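Local coordinates for protein endo-beta-1,2-glucanase (Talaromyces funiculosus, PDB 6IMV) that hydrolyses internal beta-1,2-glycosidic linkages of beta-1,2-glucans as an endo-acting glycoside hydrolase, at residues G288-W300 / Y472-V484. Residues are numbered along the deposited sequence; the frame is centred on the assembly and turned at random.
Sequences GNVGPITVQKGYW and YSRVFKNLKGEHV. With GLC (alpha-D-glucopyranose), chain D; NAG (2-acetamido-2-deoxy-beta-D-glucopyranose), chain H.
T294 and K480 join the edge of strand 290-296, in a two-stranded antiparallel hairpin with strand 282-287, to the chain that leaves helix 461-475. T294 N donates to K480 O at 3.0 Å, approaching from well above the carbonyl plane, while K480 N returns a nearly straight bond (165°) to T294 OG1. With OG1 beside its own backbone N (chi1 -55°), T294 turns the hydroxyl to the K480 amide and its methyl CG2 to L479, where it lies 3.8 Å from CD2. D284 of the partner strand ties both residues in: its carboxylate hydrogen-bonds T294 OG1 and forms a salt bridge with K480 NZ. The lysine reaches it with its CD passing 3.7 Å from CG of P292, a residue entered through a cis peptide.

G481, whose positive phi suits glycine, brings its CA within 3.2 Å of P292 O. From there a type I turn delivers V484, whose CG1 meets CD1 of I293.

Further along the strand, the F476 ring packs against the backbone of Q296, its CZ 3.6 Å from Q296 CA, and the ring edge faces V295 O in plane. Q296 runs extended past it, CG anti to the backbone N (chi1 178°), toward Y472 of helix 461-475. There Y472 OH, which is also bonded to K308, donates to Q296 OE1 in a short 2.5 Å hydrogen bond, in the plane of the amide carbonyl.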
ATOM      1  N   GLY A 288     -23.369   0.578 -19.394  1.00 16.74           N
ATOM      2  CA  GLY A 288     -24.665  -0.097 -19.340  1.00 16.72           C
ATOM      3  C   GLY A 288     -25.606   0.625 -18.395  1.00 16.89           C
ATOM      4  O   GLY A 288     -25.764   1.848 -18.493  1.00 17.37           O
ATOM      5  N   ASN A 289     -26.167  -0.125 -17.437  1.00 17.68           N
ATOM      6  CA  ASN A 289     -27.157   0.382 -16.491  1.00 18.94           C
ATOM      7  C   ASN A 289     -26.492   0.861 -15.189  1.00 18.14           C
ATOM      8  O   ASN A 289     -27.176   1.091 -14.194  1.00 17.80           O
ATOM      9  CB  ASN A 289     -28.224  -0.675 -16.188  1.00 20.41           C
ATOM     10  CG  ASN A 289     -27.670  -1.928 -15.544  1.00 21.92           C
ATOM     11  OD1 ASN A 289     -26.473  -2.047 -15.304  1.00 24.08           O
ATOM     12  ND2 ASN A 289     -28.531  -2.902 -15.308  1.00 23.94           N
ATOM     13  N   VAL A 290     -25.162   1.014 -15.191  1.00 17.42           N
ATOM     14  CA  VAL A 290     -24.433   1.430 -13.988  1.00 16.34           C
ATOM     15  C   VAL A 290     -23.972   2.873 -14.182  1.00 16.12           C
ATOM     16  O   VAL A 290     -23.113   3.129 -15.004  1.00 16.18           O
ATOM     17  CB  VAL A 290     -23.240   0.507 -13.661  1.00 16.22           C
ATOM     18  CG1 VAL A 290     -22.444   1.029 -12.473  1.00 16.03           C
ATOM     19  CG2 VAL A 290     -23.671  -0.931 -13.411  1.00 15.78           C
ATOM     20  N   GLY A 291     -24.566   3.791 -13.411  1.00 15.55           N
ATOM     21  CA  GLY A 291     -24.137   5.185 -13.347  1.00 16.05           C
ATOM     22  C   GLY A 291     -25.150   6.139 -13.974  1.00 15.85           C
ATOM     23  O   GLY A 291     -26.252   5.736 -14.320  1.00 16.48           O
ATOM     24  N   PRO A 292     -24.810   7.432 -14.156  1.00 15.74           N
ATOM     25  CA  PRO A 292     -23.451   7.921 -13.937  1.00 15.27           C
ATOM     26  C   PRO A 292     -23.031   7.970 -12.461  1.00 14.56           C
ATOM     27  O   PRO A 292     -23.856   8.240 -11.603  1.00 14.31           O
ATOM     28  CB  PRO A 292     -23.491   9.332 -14.540  1.00 15.55           C
ATOM     29  CG  PRO A 292     -24.936   9.755 -14.385  1.00 15.94           C
ATOM     30  CD  PRO A 292     -25.728   8.488 -14.606  1.00 16.07           C
ATOM     31  N   ILE A 293     -21.748   7.690 -12.205  1.00 14.10           N
ATOM     32  CA  ILE A 293     -21.127   7.859 -10.896  1.00 13.92           C
ATOM     33  C   ILE A 293     -19.907   8.776 -11.056  1.00 13.55           C
ATOM     34  O   ILE A 293     -18.954   8.425 -11.750  1.00 14.00           O
ATOM     35  CB  ILE A 293     -20.720   6.511 -10.266  1.00 13.78           C
ATOM     36  CG1 ILE A 293     -21.879   5.522 -10.163  1.00 13.72           C
ATOM     37  CG2 ILE A 293     -20.088   6.750  -8.899  1.00 13.92           C
ATOM     38  CD1 ILE A 293     -21.442   4.080 -10.042  1.00 13.55           C
ATOM     39  N   THR A 294     -19.929   9.927 -10.382  1.00 13.16           N
ATOM     40  CA  THR A 294     -18.821  10.873 -10.410  1.00 13.19           C
ATOM     41  C   THR A 294     -17.684  10.355  -9.527  1.00 13.10           C
ATOM     42  O   THR A 294     -17.888  10.051  -8.336  1.00 12.77           O
ATOM     43  CB  THR A 294     -19.241  12.270  -9.937  1.00 13.96           C
ATOM     44  OG1 THR A 294     -20.343  12.691 -10.736  1.00 13.43           O
ATOM     45  CG2 THR A 294     -18.111  13.274 -10.029  1.00 14.00           C
ATOM     46  N   VAL A 295     -16.489  10.273 -10.123  1.00 12.81           N
ATOM     47  CA  VAL A 295     -15.302   9.821  -9.433  1.00 12.85           C
ATOM     48  C   VAL A 295     -14.145  10.771  -9.736  1.00 12.82           C
ATOM     49  O   VAL A 295     -14.166  11.528 -10.711  1.00 12.87           O
ATOM     50  CB  VAL A 295     -14.936   8.379  -9.835  1.00 12.59           C
ATOM     51  CG1 VAL A 295     -16.045   7.412  -9.479  1.00 12.40           C
ATOM     52  CG2 VAL A 295     -14.577   8.270 -11.313  1.00 12.81           C
ATOM     53  N   GLN A 296     -13.115  10.674  -8.895  1.00 13.37           N
ATOM     54  CA  GLN A 296     -11.790  11.174  -9.211  1.00 12.96           C
ATOM     55  C   GLN A 296     -11.186  10.316 -10.326  1.00 13.25           C
ATOM     56  O   GLN A 296     -11.039   9.094 -10.174  1.00 12.97           O
ATOM     57  CB  GLN A 296     -10.892  11.096  -7.978  1.00 13.12           C
ATOM     58  CG  GLN A 296      -9.467  11.558  -8.253  1.00 12.87           C
ATOM     59  CD  GLN A 296      -8.622  11.427  -7.017  1.00 12.42           C
ATOM     60  OE1 GLN A 296      -8.484  12.373  -6.249  1.00 12.62           O
ATOM     61  NE2 GLN A 296      -8.074  10.242  -6.814  1.00 12.21           N
ATOM     62  N   LYS A 297     -10.813  10.964 -11.432  1.00 13.46           N
ATOM     63  CA  LYS A 297     -10.172  10.284 -12.537  1.00 14.04           C
ATOM     64  C   LYS A 297      -8.861   9.655 -12.048  1.00 13.14           C
ATOM     65  O   LYS A 297      -8.089  10.293 -11.346  1.00 12.70           O
ATOM     66  CB  LYS A 297      -9.932  11.261 -13.685  1.00 15.43           C
ATOM     67  CG  LYS A 297      -9.532  10.610 -15.000  1.00 16.96           C
ATOM     68  CD  LYS A 297      -9.340  11.630 -16.096  1.00 17.86           C
ATOM     69  CE  LYS A 297      -9.001  10.983 -17.417  1.00 20.12           C
ATOM     70  NZ  LYS A 297      -8.864  12.002 -18.480  1.00 21.45           N
ATOM     71  N   GLY A 298      -8.660   8.378 -12.389  1.00 12.58           N
ATOM     72  CA  GLY A 298      -7.501   7.613 -11.965  1.00 12.53           C
ATOM     73  C   GLY A 298      -6.362   7.688 -12.971  1.00 12.66           C
ATOM     74  O   GLY A 298      -6.490   8.262 -14.052  1.00 11.90           O
ATOM     75  N   TYR A 299      -5.218   7.106 -12.606  1.00 12.55           N
ATOM     76  CA  TYR A 299      -4.150   6.921 -13.562  1.00 13.12           C
ATOM     77  C   TYR A 299      -4.542   5.739 -14.460  1.00 12.71           C
ATOM     78  O   TYR A 299      -4.777   5.918 -15.671  1.00 12.84           O
ATOM     79  CB  TYR A 299      -2.794   6.787 -12.863  1.00 14.14           C
ATOM     80  CG  TYR A 299      -1.626   6.956 -13.800  1.00 14.97           C
ATOM     81  CD1 TYR A 299      -1.372   8.174 -14.410  1.00 15.92           C
ATOM     82  CD2 TYR A 299      -0.805   5.888 -14.117  1.00 16.17           C
ATOM     83  CE1 TYR A 299      -0.315   8.336 -15.292  1.00 16.79           C
ATOM     84  CE2 TYR A 299       0.265   6.033 -14.987  1.00 17.26           C
ATOM     85  CZ  TYR A 299       0.505   7.259 -15.581  1.00 17.49           C
ATOM     86  OH  TYR A 299       1.551   7.387 -16.442  1.00 19.24           O
ATOM     87  N   TRP A 300      -4.661   4.553 -13.850  1.00 12.16           N
ATOM     88  CA  TRP A 300      -5.357   3.398 -14.445  1.00 12.00           C
ATOM     89  C   TRP A 300      -6.711   3.167 -13.767  1.00 11.66           C
ATOM     90  O   TRP A 300      -7.514   2.408 -14.284  1.00 12.55           O
ATOM     91  CB  TRP A 300      -4.511   2.127 -14.332  1.00 12.02           C
ATOM     92  CG  TRP A 300      -3.177   2.236 -14.993  1.00 12.50           C
ATOM     93  CD1 TRP A 300      -2.925   2.265 -16.330  1.00 12.84           C
ATOM     94  CD2 TRP A 300      -1.902   2.324 -14.332  1.00 13.18           C
ATOM     95  NE1 TRP A 300      -1.580   2.400 -16.546  1.00 13.47           N
ATOM     96  CE2 TRP A 300      -0.924   2.410 -15.345  1.00 13.30           C
ATOM     97  CE3 TRP A 300      -1.493   2.341 -12.992  1.00 13.52           C
ATOM     98  CZ2 TRP A 300       0.434   2.503 -15.061  1.00 13.69           C
ATOM     99  CZ3 TRP A 300      -0.150   2.438 -12.709  1.00 13.35           C
ATOM    100  CH2 TRP A 300       0.797   2.528 -13.731  1.00 13.74           C
ATOM    101  N   TYR A 472     -10.290  19.702  -3.255  1.00 14.45           N
ATOM    102  CA  TYR A 472     -11.295  18.721  -3.668  1.00 14.69           C
ATOM    103  C   TYR A 472     -12.648  19.414  -3.907  1.00 15.40           C
ATOM    104  O   TYR A 472     -13.308  19.104  -4.893  1.00 15.62           O
ATOM    105  CB  TYR A 472     -11.375  17.555  -2.675  1.00 14.44           C
ATOM    106  CG  TYR A 472     -10.425  16.428  -3.003  1.00 14.15           C
ATOM    107  CD1 TYR A 472     -10.799  15.418  -3.870  1.00 13.72           C
ATOM    108  CD2 TYR A 472      -9.144  16.384  -2.476  1.00 14.03           C
ATOM    109  CE1 TYR A 472      -9.927  14.402  -4.218  1.00 13.35           C
ATOM    110  CE2 TYR A 472      -8.267  15.357  -2.798  1.00 14.02           C
ATOM    111  CZ  TYR A 472      -8.660  14.361  -3.673  1.00 13.46           C
ATOM    112  OH  TYR A 472      -7.807  13.346  -4.002  1.00 13.34           O
ATOM    113  N   SER A 473     -13.032  20.378  -3.052  1.00 15.97           N
ATOM    114  CA  SER A 473     -14.347  21.016  -3.184  1.00 16.47           C
ATOM    115  C   SER A 473     -14.397  21.902  -4.438  1.00 17.31           C
ATOM    116  O   SER A 473     -15.478  22.148  -4.963  1.00 17.50           O
ATOM    117  CB  SER A 473     -14.758  21.765  -1.934  1.00 15.82           C
ATOM    118  OG  SER A 473     -13.912  22.869  -1.681  1.00 15.51           O
ATOM    119  N   ARG A 474     -13.237  22.340  -4.942  1.00 18.15           N
ATOM    120  CA  ARG A 474     -13.180  23.168  -6.152  1.00 19.36           C
ATOM    121  C   ARG A 474     -13.444  22.337  -7.416  1.00 18.73           C
ATOM    122  O   ARG A 474     -13.951  22.870  -8.404  1.00 18.77           O
ATOM    123  CB  ARG A 474     -11.822  23.876  -6.261  1.00 21.59           C
ATOM    124  CG  ARG A 474     -11.708  25.092  -5.354  1.00 24.08           C
ATOM    125  CD  ARG A 474     -10.318  25.682  -5.257  1.00 26.25           C
ATOM    126  NE  ARG A 474      -9.950  26.339  -6.497  1.00 30.44           N
ATOM    127  CZ  ARG A 474      -8.764  26.901  -6.721  1.00 32.70           C
ATOM    128  NH1 ARG A 474      -7.874  26.987  -5.745  1.00 33.40           N
ATOM    129  NH2 ARG A 474      -8.471  27.355  -7.924  1.00 31.34           N
ATOM    130  N   VAL A 475     -13.096  21.046  -7.384  1.00 17.95           N
ATOM    131  CA  VAL A 475     -13.168  20.174  -8.566  1.00 17.90           C
ATOM    132  C   VAL A 475     -14.457  19.333  -8.552  1.00 18.09           C
ATOM    133  O   VAL A 475     -15.052  19.113  -9.624  1.00 16.83           O
ATOM    134  CB  VAL A 475     -11.920  19.278  -8.653  1.00 17.65           C
ATOM    135  CG1 VAL A 475     -12.074  18.169  -9.692  1.00 17.68           C
ATOM    136  CG2 VAL A 475     -10.671  20.109  -8.925  1.00 17.87           C
ATOM    137  N   PHE A 476     -14.875  18.868  -7.361  1.00 17.24           N
ATOM    138  CA  PHE A 476     -15.964  17.902  -7.224  1.00 18.59           C
ATOM    139  C   PHE A 476     -17.244  18.589  -6.727  1.00 20.63           C
ATOM    140  O   PHE A 476     -17.473  18.735  -5.528  1.00 19.34           O
ATOM    141  CB  PHE A 476     -15.512  16.744  -6.334  1.00 17.39           C
ATOM    142  CG  PHE A 476     -14.377  15.962  -6.940  1.00 16.48           C
ATOM    143  CD1 PHE A 476     -14.614  15.022  -7.931  1.00 16.53           C
ATOM    144  CD2 PHE A 476     -13.064  16.208  -6.561  1.00 16.54           C
ATOM    145  CE1 PHE A 476     -13.567  14.323  -8.511  1.00 16.29           C
ATOM    146  CE2 PHE A 476     -12.013  15.516  -7.144  1.00 16.77           C
ATOM    147  CZ  PHE A 476     -12.266  14.571  -8.119  1.00 16.75           C
ATOM    148  N   LYS A 477     -18.074  18.996  -7.692  1.00 23.61           N
ATOM    149  CA  LYS A 477     -19.378  19.632  -7.473  1.00 27.75           C
ATOM    150  C   LYS A 477     -20.473  18.766  -8.111  1.00 28.36           C
ATOM    151  O   LYS A 477     -20.232  18.045  -9.082  1.00 31.11           O
ATOM    152  CB  LYS A 477     -19.357  21.029  -8.094  1.00 29.07           C
ATOM    153  CG  LYS A 477     -18.175  21.881  -7.663  1.00 30.99           C
ATOM    154  CD  LYS A 477     -17.958  23.119  -8.488  1.00 32.92           C
ATOM    155  CE  LYS A 477     -17.074  22.887  -9.692  1.00 35.43           C
ATOM    156  NZ  LYS A 477     -16.731  24.167 -10.350  1.00 37.97           N
ATOM    157  N   ASN A 478     -21.684  18.834  -7.561  1.00 31.12           N
ATOM    158  CA  ASN A 478     -22.860  18.180  -8.154  1.00 30.06           C
ATOM    159  C   ASN A 478     -22.538  16.710  -8.468  1.00 27.17           C
ATOM    160  O   ASN A 478     -22.737  16.261  -9.603  1.00 27.77           O
ATOM    161  CB  ASN A 478     -23.321  18.919  -9.414  1.00 32.58           C
ATOM    162  CG  ASN A 478     -23.336  20.424  -9.238  1.00 34.91           C
ATOM    163  OD1 ASN A 478     -24.124  20.951  -8.460  1.00 36.58           O
ATOM    164  ND2 ASN A 478     -22.465  21.124  -9.950  1.00 36.03           N
ATOM    165  N   LEU A 479     -22.039  15.976  -7.463  1.00 23.28           N
ATOM    166  CA  LEU A 479     -21.746  14.540  -7.594  1.00 21.41           C
ATOM    167  C   LEU A 479     -22.990  13.837  -8.135  1.00 20.10           C
ATOM    168  O   LEU A 479     -24.090  14.148  -7.715  1.00 19.53           O
ATOM    169  CB  LEU A 479     -21.382  13.936  -6.234  1.00 20.81           C
ATOM    170  CG  LEU A 479     -20.097  14.441  -5.584  1.00 20.78           C
ATOM    171  CD1 LEU A 479     -19.725  13.562  -4.404  1.00 21.22           C
ATOM    172  CD2 LEU A 479     -18.955  14.506  -6.577  1.00 20.85           C
ATOM    173  N   LYS A 480     -22.788  12.889  -9.046  1.00 19.70           N
ATOM    174  CA  LYS A 480     -23.824  11.957  -9.457  1.00 20.40           C
ATOM    175  C   LYS A 480     -23.494  10.571  -8.899  1.00 19.41           C
ATOM    176  O   LYS A 480     -22.318  10.252  -8.642  1.00 17.76           O
ATOM    177  CB  LYS A 480     -23.945  11.897 -10.986  1.00 22.19           C
ATOM    178  CG  LYS A 480     -24.248  13.234 -11.644  1.00 24.41           C
ATOM    179  CD  LYS A 480     -24.245  13.204 -13.149  1.00 27.67           C
ATOM    180  CE  LYS A 480     -23.928  14.558 -13.761  1.00 29.90           C
ATOM    181  NZ  LYS A 480     -22.458  14.782 -13.844  1.00 31.52           N
ATOM    182  N   GLY A 481     -24.554   9.776  -8.701  1.00 16.55           N
ATOM    183  CA  GLY A 481     -24.433   8.356  -8.498  1.00 16.53           C
ATOM    184  C   GLY A 481     -24.275   7.979  -7.039  1.00 16.27           C
ATOM    185  O   GLY A 481     -23.982   6.820  -6.743  1.00 15.63           O
ATOM    186  N   GLU A 482     -24.524   8.924  -6.125  1.00 16.24           N
ATOM    187  CA  GLU A 482     -24.328   8.658  -4.694  1.00 17.75           C
ATOM    188  C   GLU A 482     -25.418   7.706  -4.161  1.00 19.26           C
ATOM    189  O   GLU A 482     -25.282   7.175  -3.065  1.00 19.19           O
ATOM    190  CB  GLU A 482     -24.299   9.954  -3.886  1.00 17.30           C
ATOM    191  CG  GLU A 482     -23.084  10.813  -4.158  1.00 17.21           C
ATOM    192  CD  GLU A 482     -22.852  11.865  -3.094  1.00 17.60           C
ATOM    193  OE1 GLU A 482     -23.339  12.986  -3.283  1.00 18.46           O
ATOM    194  OE2 GLU A 482     -22.197  11.549  -2.064  1.00 17.01           O
ATOM    195  N   HIS A 483     -26.471   7.477  -4.957  1.00 20.23           N
ATOM    196  CA  HIS A 483     -27.560   6.561  -4.626  1.00 22.46           C
ATOM    197  C   HIS A 483     -27.282   5.149  -5.170  1.00 21.39           C
ATOM    198  O   HIS A 483     -28.045   4.242  -4.904  1.00 21.33           O
ATOM    199  CB  HIS A 483     -28.903   7.103  -5.140  1.00 24.31           C
ATOM    200  CG  HIS A 483     -29.383   8.292  -4.385  1.00 28.29           C
ATOM    201  ND1 HIS A 483     -29.074   9.588  -4.763  1.00 31.28           N
ATOM    202  CD2 HIS A 483     -30.122   8.396  -3.257  1.00 31.87           C
ATOM    203  CE1 HIS A 483     -29.614  10.437  -3.907  1.00 32.28           C
ATOM    204  NE2 HIS A 483     -30.261   9.734  -2.977  1.00 31.70           N
ATOM    205  N   VAL A 484     -26.199   4.955  -5.939  1.00 19.00           N
ATOM    206  CA  VAL A 484     -25.882   3.634  -6.473  1.00 17.59           C
ATOM    207  C   VAL A 484     -25.256   2.794  -5.360  1.00 17.13           C
ATOM    208  O   VAL A 484     -24.144   3.071  -4.924  1.00 16.92           O
ATOM    209  CB  VAL A 484     -24.972   3.721  -7.710  1.00 17.51           C
ATOM    210  CG1 VAL A 484     -24.533   2.342  -8.174  1.00 17.08           C
ATOM    211  CG2 VAL A 484     -25.651   4.488  -8.845  1.00 17.66           C
TER
HETATM  212  C1  GLC D   1       3.879   5.582 -11.318  1.00 15.78           C
HETATM  213  C2  GLC D   1       3.920   5.007  -9.920  1.00 16.13           C
HETATM  214  C3  GLC D   1       2.553   4.493  -9.508  1.00 16.29           C
HETATM  215  C4  GLC D   1       1.544   5.625  -9.578  1.00 16.20           C
HETATM  216  C5  GLC D   1       1.541   6.199 -10.995  1.00 15.62           C
HETATM  217  C6  GLC D   1       0.654   7.438 -11.091  1.00 15.37           C
HETATM  218  O1  GLC D   1       3.629   4.468 -12.201  1.00 16.60           O
HETATM  219  O2  GLC D   1       4.843   3.908  -9.927  1.00 16.46           O
HETATM  220  O3  GLC D   1       2.568   3.965  -8.182  1.00 16.68           O
HETATM  221  O4  GLC D   1       0.253   5.150  -9.176  1.00 15.95           O
HETATM  222  O5  GLC D   1       2.865   6.575 -11.392  1.00 15.46           O
HETATM  223  O6  GLC D   1       1.135   8.477 -10.233  1.00 15.25           O
HETATM  224  C1  NAG H 605      -3.497  12.478 -18.746  1.00 26.22           C
HETATM  225  C2  NAG H 605      -4.385  13.221 -19.741  1.00 26.75           C
HETATM  226  C3  NAG H 605      -3.552  14.323 -20.380  1.00 29.32           C
HETATM  227  C4  NAG H 605      -3.083  15.273 -19.283  1.00 29.57           C
HETATM  228  C5  NAG H 605      -2.133  14.484 -18.370  1.00 28.73           C
HETATM  229  C6  NAG H 605      -1.558  15.316 -17.228  1.00 27.41           C
HETATM  230  C7  NAG H 605      -6.145  11.876 -20.817  1.00 25.59           C
HETATM  231  C8  NAG H 605      -6.456  10.928 -21.924  1.00 25.06           C
HETATM  232  N2  NAG H 605      -4.898  12.335 -20.770  1.00 26.36           N
HETATM  233  O3  NAG H 605      -4.356  15.016 -21.319  1.00 30.00           O
HETATM  234  O4  NAG H 605      -2.507  16.457 -19.850  1.00 32.90           O
HETATM  235  O5  NAG H 605      -2.884  13.395 -17.816  1.00 27.08           O
HETATM  236  O6  NAG H 605      -2.608  16.049 -16.578  1.00 27.84           O
HETATM  237  O7  NAG H 605      -6.989  12.180 -20.002  1.00 26.53           O